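Local coordinates for thrombospondin related anonymous protein (Plasmodium falciparum, PDB 4F1J), which probably serves in parasite cell adhesion, this piece being its von Willebrand factor A domain, which carries bound magnesium, at residues Val3-Val8 with Glu44-Leu49. Sequence-based numbering, arbitrary orientation.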
ATOM      1  N   VAL A   3      -9.383  13.339   0.318  1.00 18.89           N
ATOM      2  CA  VAL A   3      -9.928  12.635   1.493  1.00 18.78           C
ATOM      3  C   VAL A   3      -8.866  12.217   2.514  1.00 17.86           C
ATOM      4  O   VAL A   3      -9.201  11.918   3.655  1.00 18.90           O
ATOM      5  CB  VAL A   3     -10.782  11.378   1.146  1.00 18.90           C
ATOM      6  CG1 VAL A   3     -11.967  11.757   0.263  1.00 20.20           C
ATOM      7  CG2 VAL A   3      -9.921  10.259   0.533  1.00 19.22           C
ATOM      8  N   CYS A   4      -7.611  12.167   2.092  1.00 16.44           N
ATOM      9  CA  CYS A   4      -6.490  11.954   2.992  1.00 15.84           C
ATOM     10  C   CYS A   4      -5.720  13.256   3.114  1.00 15.40           C
ATOM     11  O   CYS A   4      -5.044  13.698   2.193  1.00 14.61           O
ATOM     12  CB  CYS A   4      -5.608  10.818   2.481  1.00 16.03           C
ATOM     13  SG  CYS A   4      -6.469   9.272   2.504  1.00 16.95           S
ATOM     14  N   ASN A   5      -5.839  13.884   4.277  1.00 15.48           N
ATOM     15  CA  ASN A   5      -5.275  15.192   4.504  0.50 15.29           C
ATOM     16  C   ASN A   5      -4.884  15.332   5.973  1.00 15.57           C
ATOM     17  O   ASN A   5      -5.685  15.854   6.758  1.00 15.56           O
ATOM     18  CB  ASN A   5      -6.333  16.245   4.135  0.50 15.58           C
ATOM     19  CG  ASN A   5      -5.899  17.649   4.471  0.50 15.07           C
ATOM     20  OD1 ASN A   5      -6.729  18.523   4.731  0.50 16.49           O
ATOM     21  ND2 ASN A   5      -4.599  17.876   4.468  0.50 13.90           N
ATOM     22  N   ASP A   6      -3.709  14.819   6.340  1.00 15.52           N
ATOM     23  CA  ASP A   6      -3.158  14.905   7.694  1.00 16.33           C
ATOM     24  C   ASP A   6      -1.637  14.678   7.639  1.00 15.43           C
ATOM     25  O   ASP A   6      -1.072  14.425   6.565  1.00 14.39           O
ATOM     26  CB  ASP A   6      -3.808  13.876   8.628  1.00 17.28           C
ATOM     27  CG  ASP A   6      -3.810  14.316  10.102  1.00 22.79           C
ATOM     28  OD1 ASP A   6      -2.997  15.188  10.494  1.00 25.46           O
ATOM     29  OD2 ASP A   6      -4.667  13.801  10.861  1.00 30.30           O
ATOM     30  N   GLU A   7      -0.979  14.817   8.791  1.00 14.69           N
ATOM     31  CA  GLU A   7       0.448  14.541   8.924  1.00 14.49           C
ATOM     32  C   GLU A   7       0.633  13.010   8.997  1.00 13.02           C
ATOM     33  O   GLU A   7       0.515  12.407  10.059  1.00 12.85           O
ATOM     34  CB  GLU A   7       1.048  15.209  10.176  1.00 14.53           C
ATOM     35  CG  GLU A   7       2.570  15.261  10.127  1.00 17.15           C
ATOM     36  CD  GLU A   7       3.250  15.910  11.343  1.00 19.52           C
ATOM     37  OE1 GLU A   7       2.550  16.435  12.241  1.00 27.17           O
ATOM     38  OE2 GLU A   7       4.505  15.866  11.393  1.00 27.39           O
ATOM     39  N   VAL A   8       0.914  12.404   7.845  1.00 11.59           N
ATOM     40  CA  VAL A   8       0.994  10.945   7.704  1.00 10.92           C
ATOM     41  C   VAL A   8       2.143  10.591   6.753  1.00 10.21           C
ATOM     42  O   VAL A   8       2.261  11.183   5.679  1.00 10.31           O
ATOM     43  CB  VAL A   8      -0.294  10.335   7.079  1.00 11.15           C
ATOM     44  CG1 VAL A   8      -0.204   8.786   7.017  1.00 11.07           C
ATOM     45  CG2 VAL A   8      -1.589  10.739   7.843  1.00 12.47           C
ATOM     46  N   GLU A  44       4.663  19.052   2.180  1.00 13.84           N
ATOM     47  CA  GLU A  44       5.585  19.087   3.333  1.00 14.69           C
ATOM     48  C   GLU A  44       4.846  18.924   4.676  1.00 14.59           C
ATOM     49  O   GLU A  44       5.294  18.167   5.545  1.00 14.32           O
ATOM     50  CB  GLU A  44       6.399  20.388   3.310  1.00 15.28           C
ATOM     51  CG  GLU A  44       7.481  20.433   4.379  1.00 16.48           C
ATOM     52  CD  GLU A  44       8.566  19.414   4.129  1.00 17.01           C
ATOM     53  OE1 GLU A  44       8.739  18.506   4.977  1.00 20.57           O
ATOM     54  OE2 GLU A  44       9.227  19.509   3.080  1.00 20.06           O
ATOM     55  N   ASN A  45       3.707  19.600   4.860  1.00 14.65           N
ATOM     56  CA  ASN A  45       3.004  19.628   6.156  1.00 14.84           C
ATOM     57  C   ASN A  45       1.809  18.657   6.259  1.00 14.70           C
ATOM     58  O   ASN A  45       0.986  18.703   7.195  1.00 15.05           O
ATOM     59  CB  ASN A  45       2.552  21.068   6.494  1.00 16.75           C
ATOM     60  CG  ASN A  45       3.613  21.842   7.275  1.00 20.60           C
ATOM     61  OD1 ASN A  45       4.184  21.324   8.259  1.00 25.14           O
ATOM     62  ND2 ASN A  45       3.897  23.067   6.842  1.00 23.04           N
ATOM     63  N   ALA A  46       1.719  17.764   5.287  1.00 12.27           N
ATOM     64  CA  ALA A  46       0.624  16.822   5.239  1.00 11.59           C
ATOM     65  C   ALA A  46       1.206  15.456   4.922  1.00 11.15           C
ATOM     66  O   ALA A  46       2.076  14.960   5.644  1.00 10.33           O
ATOM     67  CB  ALA A  46      -0.418  17.261   4.211  1.00 12.14           C
ATOM     68  N   ILE A  47       0.708  14.813   3.877  1.00 10.97           N
ATOM     69  CA  ILE A  47       1.132  13.452   3.558  1.00 10.83           C
ATOM     70  C   ILE A  47       2.491  13.440   2.856  1.00 11.00           C
ATOM     71  O   ILE A  47       2.767  14.247   1.958  1.00 11.59           O
ATOM     72  CB  ILE A  47       0.088  12.715   2.643  1.00 10.33           C
ATOM     73  CG1 ILE A  47      -1.338  12.812   3.193  1.00 13.87           C
ATOM     74  CG2 ILE A  47       0.528  11.250   2.405  1.00 10.16           C
ATOM     75  CD1 ILE A  47      -1.597  12.070   4.391  1.00 15.39           C
ATOM     76  N   HIS A  48       3.357  12.524   3.289  1.00 10.30           N
ATOM     77  CA  HIS A  48       4.575  12.214   2.580  1.00 10.06           C
ATOM     78  C   HIS A  48       4.458  10.747   2.154  1.00 10.07           C
ATOM     79  O   HIS A  48       4.314   9.855   3.008  1.00  9.99           O
ATOM     80  CB  HIS A  48       5.824  12.334   3.456  1.00 10.23           C
ATOM     81  CG  HIS A  48       6.151  13.730   3.906  1.00 10.77           C
ATOM     82  ND1 HIS A  48       7.401  14.069   4.387  1.00 12.51           N
ATOM     83  CD2 HIS A  48       5.401  14.856   3.991  1.00 10.90           C
ATOM     84  CE1 HIS A  48       7.411  15.348   4.725  1.00 11.33           C
ATOM     85  NE2 HIS A  48       6.209  15.846   4.507  1.00 10.88           N
ATOM     86  N   LEU A  49       4.574  10.517   0.847  1.00  9.22           N
ATOM     87  CA  LEU A  49       4.491   9.192   0.253  1.00  8.36           C
ATOM     88  C   LEU A  49       5.821   8.490   0.130  1.00  7.98           C
ATOM     89  O   LEU A  49       6.830   9.077  -0.247  1.00  7.57           O
ATOM     90  CB  LEU A  49       3.885   9.311  -1.159  1.00  8.72           C
ATOM     91  CG  LEU A  49       3.661   8.015  -1.934  1.00  8.20           C
ATOM     92  CD1 LEU A  49       2.542   7.197  -1.308  1.00  7.17           C
ATOM     93  CD2 LEU A  49       3.356   8.425  -3.396  1.00  8.11           C
TER
HETATM   94  O   HOH W   1       5.550  17.723   8.863  1.00 25.34           O
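V8 and H48 are joined by a backbone hydrogen bond, H48 N to V8 O at 3.0 Å and nearly straight (165°), where the chain of 3-8 enters strand 8-15 alongside the start of strand 47-54. The same carbonyl oxygen also receives a CA-H...O contact from I47, CA to O 3.3 Å, so two neighbouring residues close on one acceptor. Upstream the pairing gives way: D6 O stands 3.2 Å from I47 N at too poor an angle for a bond, and A46 O turns instead to R111.

I47 carries most of the side-chain contact. Chi1 of -50° sets CG1 anti to the carbonyl carbon, beside the backbone N, and chi2 of -70° then brings CD1 to the 3-8 chain. There CD1 sits 3.2 Å from D6 O and presses on V8 CB at 3.5 Å, a tight fit for two carbons. V8 and I47 run alongside each other, extending in the same direction, with V8 CG2 adding a second touch on CD1. A46 CB also lies near D6 O, and I47 CG1 near C4 O.

Two hydrogen bonds link side chains to backbone within the segments. H48 NE2 donates to E44 O at 2.7 Å, holding the imidazole against the loop leading into its own strand, and D6 OD1 takes E7 N on the anti side of its carboxylate. E7 reaches N113 through OE1.

The contact lies at the start of two parallel, adjacent strands of the Rossmann-like vWA sheet, 8-15 and 47-54. V8 also packs on L117 of strand 115-122 and V199 of helix 184-200, the helix to which C4 is tied by its disulfide to C196.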